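Local coordinates for protein D-galactonate dehydratase family member RspA (Pantoea ananatis, PDB 3T6C) that dehydrates D-gluconate to 2-dehydro-3-deoxy-D-gluconate with low activity in vitro, using one magnesium ion per subunit, as a member of the mandelate racemase/muconate lactonizing enzyme family, at residues Ile35-Pro39 / Ala415-Cys420; Ile42-Val46 / Gly351-Ile356; Gly60-Phe64 / Pro108-Asn112; Glu385-Cys390 / Ile408-Leu414. One frame throughout, in Å; residues are numbered along the deposited sequence. Where two conformers were deposited one is given.

How the interactions relate
The four contacts gather around the three-stranded antiparallel sheet of the N-terminal domain. Interactions 1, 2 and 3 each use one of its strands, in the order 29-37, 44-51, 57-61. Backbone bonds join them: T37 O to L44 N at 2.9 Å, and V45 O to A62 N at 2.9 Å. Interaction 2 is the one that reaches the substrate, through D352. Interaction 3 lies close by, with the F64 side chain about 7 Å from the bound D-gluconate. Interaction 4 lies away from the active site. It packs on interactions 1 and 2 through V386 and F387; P355 CG is 3.5 Å from F387 CD1. The centres of interactions 3 and 4 are 19 Å apart.

Interaction 1: Ile35-Pro39 / Ala415-Cys420; sequences ILTAP and AAKFPC
T37 and A38 hold the 415-420 segment by two hydrogen bonds. T37 OG1 donates to A415 O over 2.8 Å. It comes from the flank of that carbonyl, at a C=O...donor angle of 115°. The T37 torsion explains this: OG1 stands opposite the backbone N (chi1 -174°), on the side that faces A415. A415 O also accepts from F418 N, the bond that closes the type I turn from A415 to F418. One carbonyl therefore ties the turn to itself and to the strand. The second cross-link runs from A38 N to F418 O at 2.8 Å and is bent, 144° at the hydrogen. T37 CA adds a CA-H...O contact to the same oxygen.

The F418 ring lies against P39. P39 CA sits over one face, 3.9 Å from the ring centroid, in a CH-pi contact displaced toward the rim. P39 CB approaches CD2 of the same ring. At the other end C420 SG lies 3.4 Å from T37 N and 3.8 Å from L36 CB. Two waters fill in the polar link. One donates to both L36 O and A415 O. The other donates to L36 O and accepts from C420 N.

Further out, V386 of helix 381-386 packs on P39, A415 and F418, while I68 of helix 68-83 meets L36 and C420. N380 ND2 binds P39 O. The arrangement joins the end of strand 29-37, outermost in its sheet within this chain, to the C-terminal part of the chain, within the two-domain fold of the enolase superfamily.

Interaction 2: Ile42-Val46 / Gly351-Ile356; sequences IDLVV and GDISPI. With GCO (D-gluconic acid), chain D.
The substrate-binding loop before helix 355-367 packs on the start of strand 44-51 of the N-terminal domain and the residues just before it, with I42 and L44 touching G351 to P355. No hydrogen bond crosses between the segments. I42 CD1 rests on the G351 backbone, 3.6 Å from its CA, and I42 CG2 meets D352 CA and CB. L44 forks over the loop. Its CD1 touches S354 CA and CB, while CD2 lies 3.7 Å from I353 O. V46 and I356 cross at about a right angle, and their V46 CG1 to I356 CD1 distance of 3.5 Å is tight for two carbons.

D352 is the centre of an inverse gamma turn. The carboxylate takes two hydrogen bonds from D-gluconate, O5 to OD1 at 2.7 Å and O6 to OD2 at 2.8 Å. Each carboxylate oxygen thus grips one hydroxyl of the sugar acid. W104 of the second subunit packs on D352. H348 and Q66 also bind the ligand.

S354 stands at the N-cap of the helix, with a weak bond from G357 N to its OG. The D352 end of the contact belongs to the active site; the rest packs the N-terminal sheet on the barrel domain, as in enolase-superfamily enzymes.

Interaction 3: Gly60-Phe64 / Pro108-Asn112; sequences GCATF and PVMNN
F64 packs its ring against P108 and V109 at the start of helix 108-129. Ring atom CE2 does most of the touching. It is 3.5 Å from P108 CB and 3.8 Å from V109 CG2. The valine methyl comes at the ring edge, near its plane, whereas P108 CB approaches obliquely. F64 and P108 lie side by side and point the same way. F64 CG is opposite the backbone N (chi1 175°), which carries the ring from the loop to the helix.

N112, one turn further along the helix, meets both the A62-T63 backbone and F64 CB. Its amide carbon CG is 3.7 Å from F64 CB. N112 ND2 donates to P108 O over 2.8 Å, with that oxygen in the amide plane. P108 O also accepts from N112 N, so one carbonyl takes two bonds from the same residue. The amide also has partners in a loop: OD1 is bonded to S323 OG and ND2 to S324 OG. These bonds fix the rotation of the amide. OD1 stays 3.4 Å from T63 C, without a hydrogen bond to this segment.

The contact lies within the N-terminal capping domain of this enolase-superfamily enzyme, where the loop leaving strand 57-61 packs on the first turn of helix 108-129. A62 CB is close to N112 O at 3.2 Å, and A62 CA makes a CA-H...O contact with the same oxygen. T63 OG1 accepts from V45 N of the neighbouring strand, and T63 O is bonded to H321 NE2. G102 of the second subunit packs on F64, and M110 of that subunit packs on V109.

Interaction 4: Glu385-Cys390 / Ile408-Leu414; sequences EVFPGC and IDINEAL
V386, at the end of helix 381-386, bonds to N411 across the contact. Its O accepts from N411 N at 2.8 Å, with 166° at the hydrogen, and also takes a CA-H...O contact from I410. Its two methyls part: CG1 runs beside I410 CG1, and CG2 slides past L414 CB. E385, just before it, is modelled in two conformers; in the given one it lies across L414, and how close they come is doubtful.

F387 leaves the helix. One face of its ring lies against I410 CG1, and CE2 is 3.8 Å from I410 CD1. The ring also packs on L44 and V46 of strand 44-51, which places this pair of loops of the C-terminal domain against the N-terminal sheet. F387 CA approaches D409 O at 3.1 Å; that buried oxygen has no hydrogen-bonding partner in the model.

F387 to C390 form a type II turn. P388 O accepts from D409 N over 2.9 Å, almost in line with the carbonyl. G389 takes the positive phi (108°) of this turn and packs on I408. The I408 CD1 methyl ends 3.4 Å from P388 O and lies beside G389 C. On the facing segment N411 N-caps helix 412-415: its OD1 accepts from L414 N at 3.0 Å, the donor standing above the carbonyl plane.

Interaction 1: Ile35-Pro39 / Ala415-Cys420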
loop_
_atom_site.group_PDB
_atom_site.type_symbol
_atom_site.label_atom_id
_atom_site.label_comp_id
_atom_site.label_asym_id
_atom_site.label_seq_id
_atom_site.Cartn_x
_atom_site.Cartn_y
_atom_site.Cartn_z
ATOM N N ILE A 35 -3.027 -8.167 49.050
ATOM C CA ILE A 35 -1.941 -8.422 49.952
ATOM C C ILE A 35 -0.672 -7.852 49.307
ATOM O O ILE A 35 -0.349 -8.170 48.128
ATOM C CB ILE A 35 -1.772 -9.927 50.181
ATOM C CG1 ILE A 35 -3.002 -10.480 50.945
ATOM C CG2 ILE A 35 -0.530 -10.203 51.010
ATOM C CD1 ILE A 35 -3.228 -11.984 50.730
ATOM N N LEU A 36 0.020 -7.002 50.062
ATOM C CA LEU A 36 1.269 -6.397 49.598
ATOM C C LEU A 36 2.386 -7.061 50.397
ATOM O O LEU A 36 2.442 -6.977 51.640
ATOM C CB LEU A 36 1.288 -4.893 49.825
ATOM C CG LEU A 36 0.245 -4.018 49.126
ATOM C CD1 LEU A 36 0.491 -2.523 49.365
ATOM C CD2 LEU A 36 0.181 -4.328 47.702
ATOM N N THR A 37 3.294 -7.729 49.683
ATOM C CA THR A 37 4.371 -8.473 50.359
ATOM C C THR A 37 5.657 -8.493 49.522
ATOM O O THR A 37 5.585 -8.389 48.314
ATOM C CB THR A 37 3.896 -9.941 50.711
ATOM O OG1 THR A 37 4.891 -10.609 51.484
ATOM C CG2 THR A 37 3.612 -10.805 49.469
ATOM N N ALA A 38 6.818 -8.621 50.173
ATOM C CA ALA A 38 8.077 -8.567 49.446
ATOM C C ALA A 38 9.110 -9.635 49.867
ATOM O O ALA A 38 10.215 -9.276 50.226
ATOM C CB ALA A 38 8.691 -7.148 49.601
ATOM N N PRO A 39 8.762 -10.924 49.767
ATOM C CA PRO A 39 9.655 -11.951 50.360
ATOM C C PRO A 39 10.946 -12.111 49.587
ATOM O O PRO A 39 11.941 -12.560 50.158
ATOM C CB PRO A 39 8.810 -13.246 50.313
ATOM C CG PRO A 39 7.314 -12.742 50.153
ATOM C CD PRO A 39 7.475 -11.479 49.289
ATOM N N ALA A 415 3.447 -13.808 54.859
ATOM C CA ALA A 415 3.539 -12.699 53.910
ATOM C C ALA A 415 3.631 -11.390 54.671
ATOM O O ALA A 415 4.305 -10.454 54.221
ATOM C CB ALA A 415 2.305 -12.687 52.980
ATOM N N ALA A 416 2.931 -11.308 55.803
ATOM C CA ALA A 416 2.960 -10.099 56.635
ATOM C C ALA A 416 4.318 -9.798 57.247
ATOM O O ALA A 416 4.565 -8.664 57.698
ATOM C CB ALA A 416 1.882 -10.191 57.727
ATOM N N LYS A 417 5.186 -10.800 57.317
ATOM C CA LYS A 417 6.529 -10.610 57.848
ATOM C C LYS A 417 7.453 -9.940 56.840
ATOM O O LYS A 417 8.584 -9.593 57.183
ATOM C CB LYS A 417 7.125 -11.942 58.268
ATOM C CG LYS A 417 6.390 -12.553 59.468
ATOM C CD LYS A 417 6.684 -11.759 60.763
ATOM C CE LYS A 417 8.050 -12.185 61.348
ATOM N NZ LYS A 417 8.404 -11.528 62.646
ATOM N N PHE A 418 6.966 -9.752 55.607
ATOM C CA PHE A 418 7.771 -9.083 54.560
ATOM C C PHE A 418 7.037 -7.884 54.011
ATOM O O PHE A 418 6.563 -7.899 52.850
ATOM C CB PHE A 418 8.097 -10.037 53.428
ATOM C CG PHE A 418 8.909 -11.233 53.869
ATOM C CD1 PHE A 418 10.300 -11.153 53.890
ATOM C CD2 PHE A 418 8.297 -12.430 54.240
ATOM C CE1 PHE A 418 11.079 -12.258 54.323
ATOM C CE2 PHE A 418 9.064 -13.529 54.651
ATOM C CZ PHE A 418 10.448 -13.419 54.700
ATOM N N PRO A 419 6.935 -6.826 54.822
ATOM C CA PRO A 419 6.230 -5.645 54.347
ATOM C C PRO A 419 6.988 -4.983 53.197
ATOM O O PRO A 419 8.217 -5.084 53.057
ATOM C CB PRO A 419 6.188 -4.726 55.573
ATOM C CG PRO A 419 7.285 -5.205 56.450
ATOM C CD PRO A 419 7.491 -6.656 56.186
ATOM N N CYS A 420 6.231 -4.325 52.346
ATOM C CA CYS A 420 6.818 -3.693 51.162
ATOM C C CYS A 420 7.630 -2.452 51.464
ATOM O O CYS A 420 7.321 -1.718 52.417
ATOM C CB CYS A 420 5.712 -3.335 50.167
ATOM S SG CYS A 420 5.056 -4.818 49.378
HETATM O O HOH W 1 3.114 -7.799 54.035
HETATM O O HOH W 2 3.420 -4.288 52.769
#

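Interaction 2: Ile42-Val46 / Gly351-Ile356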
loop_
_atom_site.group_PDB
_atom_site.type_symbol
_atom_site.label_atom_id
_atom_site.label_comp_id
_atom_site.label_asym_id
_atom_site.label_seq_id
_atom_site.Cartn_x
_atom_site.Cartn_y
_atom_site.Cartn_z
ATOM N N ILE A 42 11.469 -7.652 46.562
ATOM C CA ILE A 42 10.816 -6.875 45.512
ATOM C C ILE A 42 9.340 -6.798 45.842
ATOM O O ILE A 42 8.708 -7.825 46.155
ATOM C CB ILE A 42 11.015 -7.514 44.119
ATOM C CG1 ILE A 42 12.499 -7.476 43.757
ATOM C CG2 ILE A 42 10.235 -6.728 43.022
ATOM C CD1 ILE A 42 12.818 -8.310 42.583
ATOM N N ASP A 43 8.778 -5.589 45.791
ATOM C CA ASP A 43 7.375 -5.428 46.221
ATOM C C ASP A 43 6.411 -6.101 45.254
ATOM O O ASP A 43 6.441 -5.835 44.063
ATOM C CB ASP A 43 7.002 -3.946 46.322
ATOM C CG ASP A 43 7.774 -3.203 47.409
ATOM O OD1 ASP A 43 8.385 -3.851 48.292
ATOM O OD2 ASP A 43 7.702 -1.957 47.388
ATOM N N LEU A 44 5.546 -6.959 45.796
ATOM C CA LEU A 44 4.508 -7.691 45.035
ATOM C C LEU A 44 3.111 -7.298 45.423
ATOM O O LEU A 44 2.898 -6.946 46.577
ATOM C CB LEU A 44 4.598 -9.201 45.329
ATOM C CG LEU A 44 6.015 -9.778 45.183
ATOM C CD1 LEU A 44 5.997 -11.254 45.553
ATOM C CD2 LEU A 44 6.528 -9.607 43.789
ATOM N N VAL A 45 2.149 -7.376 44.479
ATOM C CA VAL A 45 0.722 -7.188 44.795
ATOM C C VAL A 45 -0.050 -8.458 44.459
ATOM O O VAL A 45 -0.056 -8.893 43.298
ATOM C CB VAL A 45 0.127 -6.027 43.990
ATOM C CG1 VAL A 45 -1.291 -5.734 44.469
ATOM C CG2 VAL A 45 1.014 -4.778 44.125
ATOM N N VAL A 46 -0.761 -9.015 45.438
ATOM C CA VAL A 46 -1.466 -10.277 45.255
ATOM C C VAL A 46 -2.932 -10.014 45.611
ATOM O O VAL A 46 -3.218 -9.223 46.510
ATOM C CB VAL A 46 -0.857 -11.352 46.201
ATOM C CG1 VAL A 46 -1.804 -12.525 46.429
ATOM C CG2 VAL A 46 0.508 -11.805 45.672
ATOM N N GLY A 351 12.184 -10.466 38.503
ATOM C CA GLY A 351 11.823 -10.435 39.911
ATOM C C GLY A 351 10.501 -9.756 40.221
ATOM O O GLY A 351 9.929 -10.104 41.267
ATOM N N ASP A 352 10.014 -8.820 39.378
ATOM C CA ASP A 352 8.794 -8.173 39.848
ATOM C C ASP A 352 7.625 -8.831 39.145
ATOM O O ASP A 352 6.886 -8.244 38.333
ATOM C CB ASP A 352 8.841 -6.671 39.449
ATOM C CG ASP A 352 9.279 -6.393 38.007
ATOM O OD1 ASP A 352 10.251 -6.977 37.473
ATOM O OD2 ASP A 352 8.638 -5.530 37.364
ATOM N N ILE A 353 7.274 -9.953 39.751
ATOM C CA ILE A 353 6.123 -10.752 39.428
ATOM C C ILE A 353 5.968 -11.662 40.639
ATOM O O ILE A 353 6.977 -12.161 41.121
ATOM C CB ILE A 353 6.339 -11.506 38.122
ATOM C CG1 ILE A 353 5.088 -12.334 37.780
ATOM C CG2 ILE A 353 7.589 -12.422 38.120
ATOM C CD1 ILE A 353 5.146 -12.963 36.346
ATOM N N SER A 354 4.746 -11.969 41.092
ATOM C CA SER A 354 4.644 -12.868 42.255
ATOM C C SER A 354 4.733 -14.307 41.783
ATOM O O SER A 354 4.567 -14.573 40.600
ATOM C CB SER A 354 3.325 -12.660 43.010
ATOM O OG SER A 354 2.278 -13.189 42.251
ATOM N N PRO A 355 4.969 -15.270 42.710
ATOM C CA PRO A 355 4.947 -16.650 42.253
ATOM C C PRO A 355 3.600 -17.076 41.622
ATOM O O PRO A 355 3.598 -18.016 40.833
ATOM C CB PRO A 355 5.159 -17.430 43.545
ATOM C CG PRO A 355 6.137 -16.540 44.305
ATOM C CD PRO A 355 5.555 -15.136 44.059
ATOM N N ILE A 356 2.500 -16.419 41.986
ATOM C CA ILE A 356 1.201 -16.622 41.329
ATOM C C ILE A 356 1.287 -16.290 39.833
ATOM O O ILE A 356 0.837 -17.104 38.994
ATOM C CB ILE A 356 0.128 -15.785 42.008
ATOM C CG1 ILE A 356 0.036 -16.146 43.472
ATOM C CG2 ILE A 356 -1.249 -15.996 41.317
ATOM C CD1 ILE A 356 -0.650 -15.047 44.315
HETATM C C1 GCO D . 13.328 -8.010 31.633
HETATM C C2 GCO D . 12.938 -6.610 31.926
HETATM C C3 GCO D . 13.084 -6.199 33.379
HETATM C C4 GCO D . 12.408 -4.867 33.630
HETATM C C5 GCO D . 11.774 -4.863 35.000
HETATM C C6 GCO D . 11.050 -3.570 35.329
HETATM O O1A GCO D . 13.300 -8.916 32.518
HETATM O O1B GCO D . 13.551 -8.325 30.419
HETATM O O2 GCO D . 13.484 -5.768 30.945
HETATM O O3 GCO D . 14.439 -6.156 33.632
HETATM O O4 GCO D . 13.395 -3.856 33.536
HETATM O O5 GCO D . 10.882 -5.913 35.069
HETATM O O6 GCO D . 10.417 -3.559 36.594
#

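Interaction 3: Gly60-Phe64 / Pro108-Asn112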
loop_
_atom_site.group_PDB
_atom_site.type_symbol
_atom_site.label_atom_id
_atom_site.label_comp_id
_atom_site.label_asym_id
_atom_site.label_seq_id
_atom_site.Cartn_x
_atom_site.Cartn_y
_atom_site.Cartn_z
ATOM N N GLY A 60 -4.462 -14.296 42.624
ATOM C CA GLY A 60 -4.013 -13.670 41.384
ATOM C C GLY A 60 -2.896 -12.673 41.611
ATOM O O GLY A 60 -2.676 -12.197 42.738
ATOM N N CYS A 61 -2.200 -12.351 40.524
ATOM C CA CYS A 61 -1.048 -11.439 40.530
ATOM C C CYS A 61 -1.392 -10.107 39.843
ATOM O O CYS A 61 -1.959 -10.053 38.743
ATOM C CB CYS A 61 0.170 -12.025 39.800
ATOM S SG CYS A 61 1.651 -11.013 40.109
ATOM N N ALA A 62 -1.251 -9.066 40.636
ATOM C CA ALA A 62 -1.464 -7.668 40.269
ATOM C C ALA A 62 -0.160 -6.863 40.214
ATOM O O ALA A 62 -0.186 -5.661 40.486
ATOM C CB ALA A 62 -2.566 -7.038 41.132
ATOM N N THR A 63 0.992 -7.520 40.101
ATOM C CA THR A 63 2.206 -6.798 40.503
ATOM C C THR A 63 2.677 -5.847 39.393
ATOM O O THR A 63 3.319 -6.241 38.403
ATOM C CB THR A 63 3.326 -7.847 40.789
ATOM O OG1 THR A 63 2.952 -8.645 41.913
ATOM C CG2 THR A 63 4.671 -7.183 41.134
ATOM N N PHE A 64 2.442 -4.552 39.660
ATOM C CA PHE A 64 3.126 -3.418 38.985
ATOM C C PHE A 64 3.905 -2.885 40.173
ATOM O O PHE A 64 3.404 -2.079 41.001
ATOM C CB PHE A 64 2.020 -2.453 38.563
ATOM C CG PHE A 64 2.465 -1.158 37.948
ATOM C CD1 PHE A 64 3.802 -0.850 37.725
ATOM C CD2 PHE A 64 1.471 -0.222 37.609
ATOM C CE1 PHE A 64 4.188 0.365 37.155
ATOM C CE2 PHE A 64 1.820 1.024 37.034
ATOM C CZ PHE A 64 3.201 1.328 36.820
ATOM N N PRO A 108 -1.436 0.660 32.822
ATOM C CA PRO A 108 -0.801 -0.337 33.716
ATOM C C PRO A 108 -1.494 -0.427 35.096
ATOM O O PRO A 108 -1.521 -1.546 35.651
ATOM C CB PRO A 108 0.672 0.125 33.822
ATOM C CG PRO A 108 0.614 1.669 33.498
ATOM C CD PRO A 108 -0.555 1.779 32.454
ATOM N N VAL A 109 -1.987 0.675 35.685
ATOM C CA VAL A 109 -2.637 0.507 36.994
ATOM C C VAL A 109 -3.968 -0.239 36.759
ATOM O O VAL A 109 -4.279 -1.229 37.472
ATOM C CB VAL A 109 -2.872 1.878 37.626
ATOM C CG1 VAL A 109 -3.640 1.697 38.889
ATOM C CG2 VAL A 109 -1.569 2.563 37.905
ATOM N N MET A 110 -4.765 0.223 35.775
ATOM C CA MET A 110 -6.028 -0.431 35.506
ATOM C C MET A 110 -5.864 -1.922 35.178
ATOM O O MET A 110 -6.608 -2.775 35.704
ATOM C CB MET A 110 -6.750 0.257 34.354
ATOM C CG MET A 110 -6.991 1.772 34.568
ATOM S SD MET A 110 -8.041 2.187 35.937
ATOM C CE MET A 110 -9.618 1.518 35.379
ATOM N N ASN A 111 -4.905 -2.236 34.323
ATOM C CA ASN A 111 -4.813 -3.615 33.829
ATOM C C ASN A 111 -4.302 -4.535 34.923
ATOM O O ASN A 111 -4.736 -5.679 35.014
ATOM C CB ASN A 111 -3.872 -3.700 32.625
ATOM C CG ASN A 111 -4.412 -2.974 31.390
ATOM O OD1 ASN A 111 -5.474 -2.334 31.439
ATOM N ND2 ASN A 111 -3.648 -3.002 30.313
ATOM N N ASN A 112 -3.382 -4.063 35.753
ATOM C CA ASN A 112 -2.849 -4.925 36.807
ATOM C C ASN A 112 -3.911 -5.240 37.846
ATOM O O ASN A 112 -3.991 -6.375 38.338
ATOM C CB ASN A 112 -1.634 -4.274 37.465
ATOM C CG ASN A 112 -0.359 -4.653 36.774
ATOM O OD1 ASN A 112 0.213 -5.689 37.087
ATOM N ND2 ASN A 112 0.072 -3.853 35.783
#

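Interaction 4: Glu385-Cys390 / Ile408-Leu414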
loop_
_atom_site.group_PDB
_atom_site.type_symbol
_atom_site.label_atom_id
_atom_site.label_comp_id
_atom_site.label_asym_id
_atom_site.label_seq_id
_atom_site.Cartn_x
_atom_site.Cartn_y
_atom_site.Cartn_z
ATOM N N GLU A 385 8.479 -20.318 50.698
ATOM C CA GLU A 385 7.754 -20.486 51.941
ATOM C C GLU A 385 6.438 -19.713 51.948
ATOM O O GLU A 385 5.398 -20.250 52.334
ATOM C CB GLU A 385 8.632 -19.947 53.073
ATOM C CG GLU A 385 8.070 -20.164 54.463
ATOM C CD GLU A 385 9.167 -20.497 55.469
ATOM O OE1 GLU A 385 8.870 -21.231 56.396
ATOM O OE2 GLU A 385 10.321 -20.043 55.332
ATOM N N VAL A 386 6.497 -18.444 51.546
ATOM C CA VAL A 386 5.290 -17.581 51.533
ATOM C C VAL A 386 4.277 -18.027 50.480
ATOM O O VAL A 386 3.079 -17.906 50.682
ATOM C CB VAL A 386 5.654 -16.105 51.323
ATOM C CG1 VAL A 386 4.406 -15.246 51.125
ATOM C CG2 VAL A 386 6.419 -15.587 52.599
ATOM N N PHE A 387 4.777 -18.600 49.393
ATOM C CA PHE A 387 3.916 -19.100 48.317
ATOM C C PHE A 387 4.112 -20.584 48.072
ATOM O O PHE A 387 4.789 -20.962 47.136
ATOM C CB PHE A 387 4.196 -18.320 47.013
ATOM C CG PHE A 387 3.871 -16.848 47.082
ATOM C CD1 PHE A 387 4.848 -15.920 47.516
ATOM C CD2 PHE A 387 2.636 -16.383 46.677
ATOM C CE1 PHE A 387 4.548 -14.533 47.562
ATOM C CE2 PHE A 387 2.330 -15.045 46.700
ATOM C CZ PHE A 387 3.292 -14.104 47.147
ATOM N N PRO A 388 3.501 -21.449 48.892
ATOM C CA PRO A 388 3.665 -22.897 48.648
ATOM C C PRO A 388 3.155 -23.298 47.271
ATOM O O PRO A 388 2.091 -22.827 46.829
ATOM C CB PRO A 388 2.791 -23.540 49.741
ATOM C CG PRO A 388 2.754 -22.486 50.825
ATOM C CD PRO A 388 2.735 -21.163 50.111
ATOM N N GLY A 389 3.912 -24.162 46.585
ATOM C CA GLY A 389 3.538 -24.549 45.218
ATOM C C GLY A 389 4.410 -23.999 44.109
ATOM O O GLY A 389 4.117 -24.218 42.944
ATOM N N CYS A 390 5.479 -23.265 44.424
ATOM C CA CYS A 390 6.291 -22.704 43.350
ATOM C C CYS A 390 6.813 -23.847 42.456
ATOM O O CYS A 390 7.063 -24.959 42.970
ATOM C CB CYS A 390 7.495 -21.992 43.945
ATOM S SG CYS A 390 7.047 -20.405 44.730
ATOM N N ILE A 408 -0.941 -22.999 43.440
ATOM C CA ILE A 408 -0.133 -22.051 44.216
ATOM C C ILE A 408 -0.974 -21.563 45.383
ATOM O O ILE A 408 -2.205 -21.420 45.290
ATOM C CB ILE A 408 0.293 -20.841 43.289
ATOM C CG1 ILE A 408 1.416 -20.012 43.925
ATOM C CG2 ILE A 408 -0.910 -19.902 42.943
ATOM C CD1 ILE A 408 2.648 -20.828 44.141
ATOM N N ASP A 409 -0.313 -21.285 46.501
ATOM C CA ASP A 409 -1.040 -20.768 47.655
ATOM C C ASP A 409 -0.273 -19.592 48.251
ATOM O O ASP A 409 0.823 -19.229 47.763
ATOM C CB ASP A 409 -1.190 -21.901 48.695
ATOM C CG ASP A 409 -2.356 -21.665 49.677
ATOM O OD1 ASP A 409 -3.148 -20.706 49.525
ATOM O OD2 ASP A 409 -2.456 -22.469 50.635
ATOM N N ILE A 410 -0.856 -18.942 49.273
ATOM C CA ILE A 410 -0.124 -17.871 49.981
ATOM C C ILE A 410 -0.361 -18.034 51.487
ATOM O O ILE A 410 -1.505 -18.299 51.927
ATOM C CB ILE A 410 -0.525 -16.430 49.537
ATOM C CG1 ILE A 410 0.443 -15.421 50.180
ATOM C CG2 ILE A 410 -2.003 -16.104 49.904
ATOM C CD1 ILE A 410 0.263 -14.015 49.676
ATOM N N ASN A 411 0.727 -17.978 52.256
ATOM C CA ASN A 411 0.599 -17.993 53.703
ATOM C C ASN A 411 0.532 -16.537 54.104
ATOM O O ASN A 411 1.530 -15.823 54.089
ATOM C CB ASN A 411 1.800 -18.744 54.290
ATOM C CG ASN A 411 1.727 -18.839 55.776
ATOM O OD1 ASN A 411 1.347 -17.879 56.440
ATOM N ND2 ASN A 411 1.981 -20.033 56.314
ATOM N N GLU A 412 -0.664 -16.094 54.504
ATOM C CA GLU A 412 -0.885 -14.667 54.819
ATOM C C GLU A 412 -0.061 -14.236 56.027
ATOM O O GLU A 412 0.444 -13.107 56.069
ATOM C CB GLU A 412 -2.352 -14.398 55.101
ATOM C CG GLU A 412 -3.231 -14.626 53.858
ATOM C CD GLU A 412 -4.617 -14.037 53.959
ATOM O OE1 GLU A 412 -4.787 -12.925 54.492
ATOM O OE2 GLU A 412 -5.546 -14.724 53.512
ATOM N N ALA A 413 0.051 -15.118 57.018
ATOM C CA ALA A 413 0.840 -14.765 58.218
ATOM C C ALA A 413 2.294 -14.515 57.882
ATOM O O ALA A 413 2.887 -13.565 58.391
ATOM C CB ALA A 413 0.723 -15.854 59.330
ATOM N N LEU A 414 2.893 -15.378 57.054
ATOM C CA LEU A 414 4.282 -15.210 56.671
ATOM C C LEU A 414 4.447 -14.039 55.711
ATOM O O LEU A 414 5.457 -13.326 55.743
ATOM C CB LEU A 414 4.824 -16.483 56.026
ATOM C CG LEU A 414 5.430 -17.559 56.946
ATOM C CD1 LEU A 414 4.743 -17.727 58.285
ATOM C CD2 LEU A 414 5.525 -18.838 56.195
#